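Local coordinates for protein GlcNAc-alpha-1,4-Gal-releasing endo-beta-galactosidase (Clostridium perfringens, PDB 1UPS) that probably hydrolyses internal beta-galactosidic bonds in glycans to release the disaccharide GlcNAc-alpha-1,4-Gal, as a calcium-binding family 16 glycoside hydrolase, at residues G91-S96 and N251-A256; P60-A65 and W85-D90; H392-E397 and N407-S412; G354-G359 and G398-G403; A17-A22 and S212-Y217. One frame throughout, in Å; residues are numbered along the deposited sequence.

Contact 1 of 5, residues G91-S96 and N251-A256; sequences GTVRSS and NIYTDA
Asp255 OD1 is gripped by two nitrogens of one guanidinium: Arg94 NE lies 2.9 Å from this oxygen and Arg94 NH1 2.8 Å. The arginine approaches side-on, its plane only 12° from that of the carboxylate. A water also donates to Asp255 OD1, while Asp255 OD2 bonds His261 and Arg94 NH2 turns to the carbonyls of Glu80 and Gln82. Further along the antiparallel pair of strands, Ile252 O takes two donors, Ser96 N at 3.1 Å and Ser95 OG at 2.9 Å. The hydroxyl reaches it with OG anti to the serine's own N (chi1 179°), coming from above the carbonyl plane. The same Ser95 OG sits over the middle of one face of the Tyr253 ring; Val93 CG1 lies at the ring edge, 3.9 Å from Tyr253 CD2. Strand 94-99 is outermost in the six-stranded sheet of the family 16 jelly-roll sandwich. The side-on, two-nitrogen grip on one oxygen probably fixes Arg94 where the pairing gives way to loop, its charge largely balanced by Asp255.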
# COMPACT_ATOMS: atom_id res chain seq x y z
N GLY A 91 -8.40 3.43 -26.11
CA GLY A 91 -9.24 4.55 -26.53
C GLY A 91 -8.45 5.85 -26.48
O GLY A 91 -7.26 5.88 -26.81
N THR A 92 -9.08 6.92 -26.02
CA THR A 92 -8.42 8.22 -26.09
C THR A 92 -7.72 8.62 -24.78
O THR A 92 -7.50 9.80 -24.53
CB THR A 92 -9.38 9.33 -26.60
OG1 THR A 92 -10.60 9.34 -25.82
CG2 THR A 92 -9.84 9.02 -28.03
N VAL A 93 -7.36 7.63 -23.97
CA VAL A 93 -6.58 7.91 -22.75
C VAL A 93 -5.21 8.49 -23.13
O VAL A 93 -4.55 7.99 -24.04
CB VAL A 93 -6.34 6.62 -21.93
CG1 VAL A 93 -5.34 6.86 -20.77
CG2 VAL A 93 -7.67 6.04 -21.38
N ARG A 94 -4.78 9.53 -22.43
CA ARG A 94 -3.45 10.06 -22.64
C ARG A 94 -2.62 9.78 -21.41
O ARG A 94 -3.14 9.83 -20.30
CB ARG A 94 -3.54 11.54 -22.93
CG ARG A 94 -4.29 11.73 -24.28
CD ARG A 94 -4.36 13.12 -24.73
NE ARG A 94 -5.47 13.86 -24.15
CZ ARG A 94 -5.65 15.15 -24.41
NH1 ARG A 94 -6.67 15.82 -23.90
NH2 ARG A 94 -4.78 15.77 -25.22
N SER A 95 -1.34 9.46 -21.61
CA SER A 95 -0.45 9.20 -20.47
C SER A 95 0.99 9.46 -20.87
O SER A 95 1.37 9.18 -22.01
CB SER A 95 -0.61 7.74 -19.96
OG SER A 95 0.27 7.46 -18.85
N SER A 96 1.77 10.01 -19.93
CA SER A 96 3.21 10.09 -20.09
C SER A 96 3.83 9.19 -19.03
O SER A 96 3.69 9.45 -17.82
CB SER A 96 3.71 11.52 -19.91
OG SER A 96 3.46 12.30 -21.08
N ASN A 251 3.92 7.30 -13.87
CA ASN A 251 3.19 7.93 -14.97
C ASN A 251 2.08 8.88 -14.53
O ASN A 251 1.79 9.02 -13.33
CB ASN A 251 2.76 6.90 -16.07
CG ASN A 251 1.68 5.92 -15.62
OD1 ASN A 251 1.47 5.68 -14.44
ND2 ASN A 251 0.99 5.31 -16.61
N ILE A 252 1.51 9.58 -15.50
CA ILE A 252 0.45 10.53 -15.26
C ILE A 252 -0.57 10.37 -16.38
O ILE A 252 -0.20 10.03 -17.49
CB ILE A 252 1.02 11.96 -15.15
CG1 ILE A 252 -0.09 12.96 -14.76
CG2 ILE A 252 1.81 12.37 -16.44
CD1 ILE A 252 0.45 14.34 -14.23
N TYR A 253 -1.85 10.59 -16.08
CA TYR A 253 -2.93 10.31 -17.02
C TYR A 253 -3.91 11.47 -17.06
O TYR A 253 -4.09 12.20 -16.06
CB TYR A 253 -3.78 9.17 -16.49
CG TYR A 253 -3.16 7.82 -16.39
CD1 TYR A 253 -2.38 7.48 -15.29
CD2 TYR A 253 -3.41 6.85 -17.38
CE1 TYR A 253 -1.85 6.17 -15.17
CE2 TYR A 253 -2.88 5.55 -17.26
CZ TYR A 253 -2.10 5.23 -16.15
OH TYR A 253 -1.56 3.96 -16.01
N THR A 254 -4.58 11.61 -18.20
CA THR A 254 -5.88 12.29 -18.21
C THR A 254 -6.79 11.65 -19.27
O THR A 254 -6.31 10.85 -20.08
CB THR A 254 -5.72 13.83 -18.37
OG1 THR A 254 -6.99 14.47 -18.08
CG2 THR A 254 -5.39 14.21 -19.84
N ASP A 255 -8.08 11.98 -19.23
CA ASP A 255 -9.08 11.39 -20.14
C ASP A 255 -9.23 9.88 -19.95
O ASP A 255 -9.59 9.15 -20.89
CB ASP A 255 -8.72 11.75 -21.57
CG ASP A 255 -8.73 13.24 -21.79
OD1 ASP A 255 -7.92 13.73 -22.62
OD2 ASP A 255 -9.50 14.00 -21.15
N ALA A 256 -8.97 9.44 -18.73
CA ALA A 256 -9.04 8.04 -18.33
C ALA A 256 -10.18 7.85 -17.34
O ALA A 256 -11.10 8.69 -17.26
CB ALA A 256 -7.68 7.59 -17.74
O HOH W 1 -7.93 12.20 -25.17

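Contact 2 of 5, residues P60-A65 and W85-D90; sequences PESAKA and WCPEHD
Trp85 meets the short 3-10 turn 60-63 through its backbone and one edge of its indole, joining the loop before strand 66-70 to the short helix that precedes strand 94-99 in the family 16 domain. Its CB stands 4.1 Å from Ser62 O. From there CG turns between the backbone N and the carbonyl carbon (chi1 75°), which stands the ring over its successor: Cys86 CB lies over one face, 3.2 Å above the plane and towards the rim. Along the six-membered ring, Trp85 CE3 carries the apolar touch, with Ala63 CB 3.9 Å away and close to the ring plane. On the pyrrole side, Trp85 NE1 donates a hydrogen bond to Asp90 OD1 at 2.9 Å, almost in the plane of the indole and on the anti lone pair of the carboxylate. Tyr52 also meets the ring, their planes at about 45°. At the backbone, Ser62 OG lies 2.7 Å from Trp85 O, with Asp59 O also within reach of its proton. Cys86 is the N-cap of helix 87-90, its O accepting from both His89 N and Asp90 N, and its sulfur is tied to Cys57 by a disulfide. The N-H bond to Asp90 probably limits the ring's rotation, and Ala63 packs against its edge.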
# COMPACT_ATOMS: atom_id res chain seq x y z
N PRO A 60 4.43 1.72 -31.56
CA PRO A 60 4.81 2.10 -30.20
C PRO A 60 5.25 3.56 -30.03
O PRO A 60 5.33 4.00 -28.89
CB PRO A 60 5.96 1.14 -29.89
CG PRO A 60 6.55 0.85 -31.22
CD PRO A 60 5.41 0.79 -32.17
N GLU A 61 5.50 4.30 -31.11
CA GLU A 61 5.88 5.70 -30.95
C GLU A 61 4.77 6.54 -30.31
O GLU A 61 5.07 7.54 -29.65
CB GLU A 61 6.33 6.34 -32.27
CG GLU A 61 7.77 6.04 -32.70
CD GLU A 61 8.76 5.82 -31.56
OE1 GLU A 61 9.08 6.78 -30.82
OE2 GLU A 61 9.25 4.68 -31.43
N SER A 62 3.51 6.13 -30.48
CA SER A 62 2.37 6.80 -29.82
C SER A 62 2.49 6.78 -28.29
O SER A 62 1.96 7.66 -27.61
CB SER A 62 1.00 6.21 -30.27
OG SER A 62 0.81 4.81 -29.98
N ALA A 63 3.20 5.78 -27.78
CA ALA A 63 3.27 5.51 -26.35
C ALA A 63 4.43 6.24 -25.67
O ALA A 63 4.66 6.08 -24.47
CB ALA A 63 3.35 3.99 -26.11
N LYS A 64 5.16 7.05 -26.43
CA LYS A 64 6.29 7.81 -25.86
C LYS A 64 5.85 8.90 -24.87
O LYS A 64 4.87 9.62 -25.12
CB LYS A 64 7.16 8.44 -26.96
CG LYS A 64 8.53 8.92 -26.43
CD LYS A 64 9.60 9.04 -27.51
CE LYS A 64 10.96 9.43 -26.90
NZ LYS A 64 11.88 8.24 -26.70
N ALA A 65 6.60 9.04 -23.78
CA ALA A 65 6.31 10.01 -22.73
C ALA A 65 6.83 11.39 -23.08
O ALA A 65 7.82 11.52 -23.82
CB ALA A 65 6.95 9.57 -21.41
N TRP A 85 -2.10 7.43 -26.00
CA TRP A 85 -0.88 6.60 -25.97
C TRP A 85 -1.02 5.32 -26.81
O TRP A 85 -0.04 4.85 -27.38
CB TRP A 85 -0.43 6.31 -24.53
CG TRP A 85 -1.26 5.29 -23.85
CD1 TRP A 85 -2.45 5.49 -23.19
CD2 TRP A 85 -0.99 3.88 -23.76
NE1 TRP A 85 -2.93 4.30 -22.70
CE2 TRP A 85 -2.05 3.30 -23.03
CE3 TRP A 85 0.06 3.06 -24.20
CZ2 TRP A 85 -2.10 1.93 -22.73
CZ3 TRP A 85 0.01 1.69 -23.91
CH2 TRP A 85 -1.08 1.14 -23.19
N CYS A 86 -2.24 4.79 -26.93
CA CYS A 86 -2.45 3.50 -27.61
C CYS A 86 -3.94 3.37 -27.99
O CYS A 86 -4.65 2.59 -27.35
CB CYS A 86 -2.08 2.39 -26.59
SG CYS A 86 -1.44 0.76 -27.11
N PRO A 87 -4.40 4.14 -28.99
CA PRO A 87 -5.85 4.28 -29.25
C PRO A 87 -6.57 2.96 -29.54
O PRO A 87 -7.77 2.83 -29.25
CB PRO A 87 -5.91 5.19 -30.49
CG PRO A 87 -4.55 5.76 -30.68
CD PRO A 87 -3.58 4.93 -29.93
N GLU A 88 -5.86 1.98 -30.10
CA GLU A 88 -6.52 0.73 -30.48
C GLU A 88 -6.87 -0.18 -29.28
O GLU A 88 -7.77 -1.03 -29.40
CB GLU A 88 -5.72 -0.01 -31.56
CG GLU A 88 -4.41 -0.58 -31.06
N HIS A 89 -6.18 0.01 -28.15
CA HIS A 89 -6.47 -0.72 -26.89
C HIS A 89 -7.06 0.12 -25.80
O HIS A 89 -7.84 -0.39 -24.99
CB HIS A 89 -5.22 -1.46 -26.34
CG HIS A 89 -4.78 -2.59 -27.20
ND1 HIS A 89 -5.63 -3.62 -27.56
CD2 HIS A 89 -3.62 -2.82 -27.85
CE1 HIS A 89 -5.00 -4.44 -28.38
NE2 HIS A 89 -3.78 -3.98 -28.57
N ASP A 90 -6.63 1.38 -25.69
CA ASP A 90 -7.04 2.16 -24.53
C ASP A 90 -7.87 3.39 -24.89
O ASP A 90 -8.02 4.28 -24.04
CB ASP A 90 -5.81 2.55 -23.69
CG ASP A 90 -6.14 2.70 -22.21
OD1 ASP A 90 -5.35 3.34 -21.49
OD2 ASP A 90 -7.17 2.21 -21.68

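Contact 3 of 5, residues H392-E397 and N407-S412; sequences HTESYE and NTYWTS
Glu394 lays its carboxylate obliquely against the ring of Tyr409, the two planes 65° apart and Glu394 OE2 3.5 Å from Tyr409 CD2. The ring of Tyr396 has Thr393 O above one face, towards the rim, and meets Thr411 CG2 from an oblique direction, with Tyr396 OH 3.3 Å from that methyl. At the edge of the His392 imidazole, ND1 accepts Glu394 N in the ring plane at 2.9 Å. Glu394 departs anti to its own N (chi1 -176°) and bends at chi2, which turns the carboxylate back onto Thr411: Thr411 OG1 donates to Glu394 OE2 at 2.6 Å, on the anti lone pair. A water donates to Glu394 OE2 and accepts Thr411 N. Between the backbones, Thr393 N reaches Thr411 O at 3.0 Å, from above the carbonyl plane; Asn296 ND2 bonds the same oxygen. The type I turn 393-396 is pinned to the 3-10 segment 410-412 in the C-terminal domain, consistent with a ricin-like beta-trefoil. With two donors, Glu394 is probably held as the anion.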
# COMPACT_ATOMS: atom_id res chain seq x y z
N HIS A 392 -12.41 -1.03 21.97
CA HIS A 392 -12.13 0.19 22.75
C HIS A 392 -12.39 -0.01 24.24
O HIS A 392 -12.98 -1.03 24.65
CB HIS A 392 -12.98 1.38 22.25
CG HIS A 392 -14.44 1.26 22.56
ND1 HIS A 392 -14.97 1.60 23.80
CD2 HIS A 392 -15.48 0.80 21.82
CE1 HIS A 392 -16.27 1.36 23.79
NE2 HIS A 392 -16.60 0.88 22.61
N THR A 393 -11.94 0.94 25.06
CA THR A 393 -12.29 0.95 26.49
C THR A 393 -12.83 2.32 26.92
O THR A 393 -12.44 2.85 27.96
CB THR A 393 -11.10 0.51 27.44
OG1 THR A 393 -10.01 1.45 27.32
CG2 THR A 393 -10.51 -0.83 27.01
N GLU A 394 -13.74 2.88 26.13
CA GLU A 394 -14.22 4.24 26.38
C GLU A 394 -15.07 4.39 27.66
O GLU A 394 -15.25 5.51 28.14
CB GLU A 394 -14.97 4.79 25.14
CG GLU A 394 -15.45 6.25 25.22
CD GLU A 394 -14.36 7.29 25.52
OE1 GLU A 394 -14.71 8.41 25.99
OE2 GLU A 394 -13.16 7.02 25.29
N SER A 395 -15.58 3.28 28.20
CA SER A 395 -16.27 3.31 29.50
C SER A 395 -15.32 3.04 30.67
O SER A 395 -15.70 3.21 31.83
CB SER A 395 -17.44 2.32 29.52
OG SER A 395 -18.36 2.62 28.48
N TYR A 396 -14.08 2.63 30.36
CA TYR A 396 -13.06 2.36 31.38
C TYR A 396 -13.57 1.46 32.50
O TYR A 396 -13.43 1.78 33.70
CB TYR A 396 -12.54 3.66 32.02
CG TYR A 396 -12.04 4.74 31.09
CD1 TYR A 396 -12.91 5.69 30.54
CD2 TYR A 396 -10.68 4.85 30.81
CE1 TYR A 396 -12.44 6.71 29.73
CE2 TYR A 396 -10.19 5.87 29.99
CZ TYR A 396 -11.08 6.80 29.46
OH TYR A 396 -10.60 7.82 28.67
N GLU A 397 -14.14 0.32 32.11
CA GLU A 397 -14.76 -0.60 33.07
C GLU A 397 -13.82 -1.73 33.52
O GLU A 397 -14.26 -2.64 34.26
CB GLU A 397 -16.03 -1.21 32.46
CG GLU A 397 -17.14 -0.19 32.23
CD GLU A 397 -18.40 -0.81 31.63
OE1 GLU A 397 -18.34 -1.97 31.15
OE2 GLU A 397 -19.44 -0.12 31.63
N ASN A 407 -12.40 7.50 15.33
CA ASN A 407 -11.01 7.06 15.13
C ASN A 407 -10.00 7.81 16.01
O ASN A 407 -8.92 7.28 16.33
CB ASN A 407 -10.60 7.25 13.66
CG ASN A 407 -11.45 6.41 12.70
OD1 ASN A 407 -11.98 5.37 13.07
ND2 ASN A 407 -11.57 6.89 11.46
N THR A 408 -10.36 9.03 16.40
CA THR A 408 -9.48 9.89 17.20
C THR A 408 -9.53 9.62 18.71
O THR A 408 -8.76 10.23 19.46
CB THR A 408 -9.84 11.36 16.98
OG1 THR A 408 -11.25 11.52 17.18
CG2 THR A 408 -9.64 11.76 15.51
N TYR A 409 -10.45 8.75 19.15
CA TYR A 409 -10.54 8.42 20.58
C TYR A 409 -9.40 7.50 21.00
O TYR A 409 -9.28 6.39 20.50
CB TYR A 409 -11.90 7.77 20.93
CG TYR A 409 -12.99 8.79 21.22
CD1 TYR A 409 -13.14 9.94 20.42
CD2 TYR A 409 -13.86 8.63 22.30
CE1 TYR A 409 -14.12 10.88 20.70
CE2 TYR A 409 -14.85 9.58 22.59
CZ TYR A 409 -14.97 10.70 21.77
OH TYR A 409 -15.94 11.65 22.05
N TRP A 410 -8.56 7.97 21.92
CA TRP A 410 -7.38 7.19 22.32
C TRP A 410 -7.73 5.87 23.03
O TRP A 410 -6.93 4.94 23.02
CB TRP A 410 -6.45 8.02 23.20
CG TRP A 410 -5.71 9.14 22.50
CD1 TRP A 410 -5.92 9.66 21.25
CD2 TRP A 410 -4.62 9.88 23.05
NE1 TRP A 410 -5.03 10.68 21.00
CE2 TRP A 410 -4.21 10.83 22.09
CE3 TRP A 410 -3.94 9.83 24.28
CZ2 TRP A 410 -3.16 11.72 22.31
CZ3 TRP A 410 -2.88 10.72 24.50
CH2 TRP A 410 -2.51 11.65 23.52
N THR A 411 -8.92 5.77 23.63
CA THR A 411 -9.34 4.49 24.20
C THR A 411 -9.58 3.43 23.12
O THR A 411 -9.73 2.24 23.45
CB THR A 411 -10.62 4.62 25.02
OG1 THR A 411 -11.63 5.22 24.21
CG2 THR A 411 -10.43 5.60 26.20
N SER A 412 -9.66 3.85 21.86
CA SER A 412 -9.81 2.88 20.76
C SER A 412 -8.51 2.63 19.98
O SER A 412 -8.52 1.94 18.93
CB SER A 412 -10.93 3.32 19.78
OG SER A 412 -10.49 4.38 18.92
O HOH W 2 -10.63 8.27 24.35

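Contact 4 of 5, residues G354-G359 and G398-G403; sequences GYIEHG and GVLQYG
Tyr355 and Gln401 both turn CG beside the backbone N (chi1 -61° in each), and from their bridged backbones the two side chains run next to each other in the same direction, Tyr355 CE1 3.9 Å from Gln401 CG. Tyr402 turns the other way, CG lying between its N and carbonyl carbon (chi1 70°), which carries the ring across to the backbone of Gly354. This is a single beta bridge between the leads into strands 357-359 and 401-403, each half of a two-stranded antiparallel pair in the C-terminal domain, consistent with a ricin-type beta-trefoil. Its bonds are Tyr402 N to Gly354 O at 3.2 Å and Ile356 N to Leu400 O at 3.1 Å, each donor standing above the plane of the carbonyl it meets. Ile356 CG1 packs on Leu400 CG at 3.6 Å and Ile356 CD1 on Tyr402 CB, with Ile391 and Leu347 nearby. Elsewhere Val399 CG2 touches Tyr355 CE1 at 3.7 Å, and Lys311 makes a cation-pi contact with that ring. Polar ends reach further: Tyr355 OH bonds Glu397 and Gln401 OE1 takes Ser395 N. One water joins Gly354 O to Gln401 NE2; another donates to both Ile356 O and Leu400 O. The phenol of Tyr402 takes a weak bond from Gly354 N, at 3.1 Å to Tyr402 OH.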
# COMPACT_ATOMS: atom_id res chain seq x y z
N GLY A 354 -21.88 -6.20 23.59
CA GLY A 354 -21.21 -4.94 23.86
C GLY A 354 -19.77 -5.12 24.32
O GLY A 354 -19.03 -4.14 24.43
N TYR A 355 -19.40 -6.37 24.61
CA TYR A 355 -18.05 -6.70 25.08
C TYR A 355 -17.36 -7.70 24.17
O TYR A 355 -18.01 -8.56 23.56
CB TYR A 355 -18.08 -7.24 26.52
CG TYR A 355 -18.64 -6.23 27.50
CD1 TYR A 355 -17.80 -5.28 28.11
CD2 TYR A 355 -20.00 -6.20 27.80
CE1 TYR A 355 -18.32 -4.33 29.00
CE2 TYR A 355 -20.54 -5.26 28.68
CZ TYR A 355 -19.70 -4.33 29.28
OH TYR A 355 -20.23 -3.40 30.16
N ILE A 356 -16.04 -7.59 24.07
CA ILE A 356 -15.27 -8.58 23.31
C ILE A 356 -15.35 -9.91 24.05
O ILE A 356 -15.13 -9.97 25.26
CB ILE A 356 -13.78 -8.14 23.17
CG1 ILE A 356 -13.67 -6.79 22.44
CG2 ILE A 356 -12.97 -9.22 22.43
CD1 ILE A 356 -14.12 -6.84 20.97
N GLU A 357 -15.66 -10.97 23.30
CA GLU A 357 -15.71 -12.33 23.83
C GLU A 357 -14.43 -13.08 23.47
O GLU A 357 -13.69 -12.65 22.59
CB GLU A 357 -16.92 -13.08 23.24
CG GLU A 357 -18.26 -12.41 23.54
CD GLU A 357 -19.41 -13.07 22.81
OE1 GLU A 357 -19.73 -14.23 23.16
OE2 GLU A 357 -19.98 -12.44 21.89
N HIS A 358 -14.16 -14.19 24.15
CA HIS A 358 -13.04 -15.05 23.79
C HIS A 358 -13.42 -16.52 23.82
O HIS A 358 -13.95 -17.01 24.81
CB HIS A 358 -11.81 -14.81 24.69
CG HIS A 358 -12.10 -14.90 26.16
ND1 HIS A 358 -11.96 -16.07 26.87
CD2 HIS A 358 -12.52 -13.96 27.05
CE1 HIS A 358 -12.28 -15.86 28.14
NE2 HIS A 358 -12.62 -14.59 28.27
N GLY A 359 -13.16 -17.22 22.71
CA GLY A 359 -13.48 -18.64 22.61
C GLY A 359 -12.75 -19.31 21.47
O GLY A 359 -12.21 -18.66 20.57
N GLY A 398 -12.57 -1.70 33.07
CA GLY A 398 -11.59 -2.73 33.43
C GLY A 398 -11.60 -3.93 32.49
O GLY A 398 -10.81 -4.87 32.67
N VAL A 399 -12.50 -3.89 31.51
CA VAL A 399 -12.71 -4.98 30.55
C VAL A 399 -12.84 -4.40 29.14
O VAL A 399 -13.08 -3.21 28.97
CB VAL A 399 -13.99 -5.82 30.87
CG1 VAL A 399 -13.77 -6.64 32.15
CG2 VAL A 399 -15.22 -4.93 31.02
N LEU A 400 -12.71 -5.26 28.13
CA LEU A 400 -12.64 -4.82 26.74
C LEU A 400 -14.01 -4.73 26.08
O LEU A 400 -14.81 -5.67 26.15
CB LEU A 400 -11.78 -5.80 25.93
CG LEU A 400 -11.22 -5.35 24.59
CD1 LEU A 400 -10.41 -4.08 24.71
CD2 LEU A 400 -10.35 -6.49 23.98
N GLN A 401 -14.26 -3.59 25.44
CA GLN A 401 -15.56 -3.33 24.79
C GLN A 401 -15.42 -3.33 23.27
O GLN A 401 -14.32 -3.28 22.74
CB GLN A 401 -16.10 -1.96 25.21
CG GLN A 401 -16.36 -1.79 26.72
CD GLN A 401 -16.61 -0.35 27.07
OE1 GLN A 401 -15.69 0.36 27.51
NE2 GLN A 401 -17.84 0.12 26.85
N TYR A 402 -16.56 -3.38 22.57
CA TYR A 402 -16.58 -2.94 21.18
C TYR A 402 -17.74 -1.95 21.08
O TYR A 402 -18.69 -1.99 21.88
CB TYR A 402 -16.76 -4.11 20.17
CG TYR A 402 -18.15 -4.71 20.22
CD1 TYR A 402 -18.41 -5.82 21.03
CD2 TYR A 402 -19.21 -4.12 19.52
CE1 TYR A 402 -19.70 -6.35 21.11
CE2 TYR A 402 -20.50 -4.63 19.61
CZ TYR A 402 -20.73 -5.75 20.39
OH TYR A 402 -22.01 -6.23 20.48
N GLY A 403 -17.65 -1.05 20.10
CA GLY A 403 -18.71 -0.09 19.85
C GLY A 403 -18.30 0.83 18.72
O GLY A 403 -17.18 0.74 18.20
O HOH W 3 -19.67 -1.65 25.23
O HOH W 4 -14.42 -8.14 27.21

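Contact 5 of 5, residues A17-A22 and S212-Y217; sequences AKDFPA and SEYHIY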
# COMPACT_ATOMS: atom_id res chain seq x y z
N ALA A 17 8.99 26.08 2.72
CA ALA A 17 9.26 25.58 4.10
C ALA A 17 8.26 24.49 4.51
O ALA A 17 8.41 23.85 5.56
CB ALA A 17 9.24 26.75 5.10
N LYS A 18 7.23 24.29 3.69
CA LYS A 18 6.17 23.34 4.00
C LYS A 18 6.38 21.98 3.33
O LYS A 18 5.61 21.06 3.57
CB LYS A 18 4.79 23.91 3.63
CG LYS A 18 4.27 24.94 4.65
CD LYS A 18 3.00 25.61 4.14
CE LYS A 18 2.56 26.75 5.05
NZ LYS A 18 1.17 27.18 4.72
N ASP A 19 7.43 21.85 2.52
CA ASP A 19 7.82 20.53 1.99
C ASP A 19 8.26 19.66 3.16
O ASP A 19 8.89 20.17 4.12
CB ASP A 19 9.01 20.66 1.04
CG ASP A 19 8.67 21.37 -0.25
OD1 ASP A 19 7.50 21.32 -0.69
OD2 ASP A 19 9.52 22.03 -0.89
N PHE A 20 7.98 18.37 3.09
CA PHE A 20 8.57 17.43 4.04
C PHE A 20 10.03 17.18 3.63
O PHE A 20 10.29 16.93 2.46
CB PHE A 20 7.77 16.11 4.10
CG PHE A 20 8.12 15.26 5.29
CD1 PHE A 20 9.02 14.22 5.18
CD2 PHE A 20 7.56 15.53 6.54
CE1 PHE A 20 9.37 13.43 6.29
CE2 PHE A 20 7.89 14.75 7.66
CZ PHE A 20 8.80 13.70 7.54
N PRO A 21 10.97 17.25 4.56
CA PRO A 21 12.39 17.13 4.21
C PRO A 21 12.73 15.79 3.56
O PRO A 21 12.22 14.77 3.99
CB PRO A 21 13.13 17.24 5.56
CG PRO A 21 12.09 17.15 6.62
CD PRO A 21 10.76 17.46 6.01
N ALA A 22 13.59 15.81 2.56
CA ALA A 22 14.09 14.56 1.98
C ALA A 22 14.72 13.66 3.05
O ALA A 22 15.47 14.14 3.94
CB ALA A 22 15.08 14.88 0.88
N SER A 212 0.74 20.94 -3.39
CA SER A 212 1.60 22.15 -3.36
C SER A 212 2.94 21.93 -2.66
O SER A 212 3.77 22.87 -2.57
CB SER A 212 0.86 23.32 -2.70
OG SER A 212 0.70 23.09 -1.31
N GLU A 213 3.15 20.72 -2.15
CA GLU A 213 4.33 20.38 -1.32
C GLU A 213 4.91 19.02 -1.71
O GLU A 213 4.19 18.12 -2.13
CB GLU A 213 3.91 20.31 0.15
CG GLU A 213 3.35 21.61 0.70
CD GLU A 213 2.52 21.44 1.97
OE1 GLU A 213 2.00 22.47 2.45
OE2 GLU A 213 2.39 20.30 2.49
N TYR A 214 6.22 18.85 -1.53
CA TYR A 214 6.81 17.52 -1.62
C TYR A 214 6.47 16.75 -0.34
O TYR A 214 6.62 17.29 0.78
CB TYR A 214 8.32 17.59 -1.76
CG TYR A 214 8.74 17.95 -3.15
CD1 TYR A 214 8.87 16.97 -4.14
CD2 TYR A 214 8.99 19.28 -3.49
CE1 TYR A 214 9.28 17.31 -5.46
CE2 TYR A 214 9.39 19.63 -4.78
CZ TYR A 214 9.52 18.64 -5.76
OH TYR A 214 9.91 19.01 -7.04
N HIS A 215 6.03 15.50 -0.53
CA HIS A 215 5.85 14.56 0.58
C HIS A 215 6.48 13.22 0.23
O HIS A 215 6.81 12.98 -0.93
CB HIS A 215 4.38 14.44 0.97
CG HIS A 215 3.86 15.69 1.60
ND1 HIS A 215 3.96 15.92 2.96
CD2 HIS A 215 3.36 16.82 1.06
CE1 HIS A 215 3.48 17.13 3.23
NE2 HIS A 215 3.12 17.70 2.09
N ILE A 216 6.70 12.39 1.24
CA ILE A 216 7.36 11.11 1.04
C ILE A 216 6.31 10.01 1.09
O ILE A 216 5.51 9.93 2.04
CB ILE A 216 8.51 10.89 2.11
CG1 ILE A 216 9.59 11.99 1.96
CG2 ILE A 216 9.16 9.54 1.93
CD1 ILE A 216 10.78 11.86 2.96
N TYR A 217 6.32 9.15 0.07
CA TYR A 217 5.42 8.00 -0.04
C TYR A 217 6.29 6.76 -0.10
O TYR A 217 7.25 6.71 -0.87
CB TYR A 217 4.59 8.10 -1.34
CG TYR A 217 3.76 9.38 -1.39
CD1 TYR A 217 4.24 10.52 -2.04
CD2 TYR A 217 2.51 9.44 -0.78
CE1 TYR A 217 3.47 11.71 -2.09
CE2 TYR A 217 1.74 10.61 -0.81
CZ TYR A 217 2.24 11.74 -1.47
OH TYR A 217 1.49 12.89 -1.50
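Two hydrogen bonds tie the N-terminal tail to the start of strand 215-221. Tyr214 N donates to Asp19 OD1 at 2.9 Å, coming from above the carboxylate plane, and Phe20 N donates to Tyr214 O, also at 2.9 Å and nearly straight at 164°. Asp19 thereby lies alongside the Tyr214 side chain, its carboxyl carbon at the ring edge and the two planes steeply inclined, 79° apart. Among the charged groups, the aliphatic part of Lys18 crosses Glu213 obliquely, with Lys18 CB 3.4 Å from Glu213 OE1, while Lys18 NZ remains 5.3 Å from that oxygen, so no salt bridge forms. Glu213 OE2 instead accepts His215 NE2 at 2.7 Å, in the imidazole plane and on the anti lone pair, and also bonds the backbone N of Asp209. Apolar contact comes from Phe20: the ring edge meets Ile216 CD1, 3.7 Å from Phe20 CD1, and Pro21 CD covers one face. Beyond the contact, Tyr214 OH bonds Ser73 and the Tyr214 side chain comes within about 4 Å of that of Asp272, a calcium ligand. The start of the ordered chain is thus joined to the eight-stranded sheet of the family 16 sandwich, held also by Arg134 of strand 129-136, with Tyr273 of strand 267-279 touching both Ala22 and Ile216.

From the N terminus, contact 5 opens at 17-22 and closes only at 212-217, so its long loop takes in contact 2 whole, where 60-65 returns to 85-90. Contact 1 opens immediately afterwards at 91-96, touching contact 2 through Val93 and Trp85, and closes at 251-256, beyond the end of contact 5; those two therefore cross. All three belong to the family 16 sandwich, contact 5 on one sheet and contact 1 on the other. Contacts 4 and 3 follow in the C-terminal domain and also cross: 354-359, 392-397, 398-403 and 407-412 alternate, joined where His392 O meets Gln401 N. About 45 Å separates the centres of contacts 1 and 3.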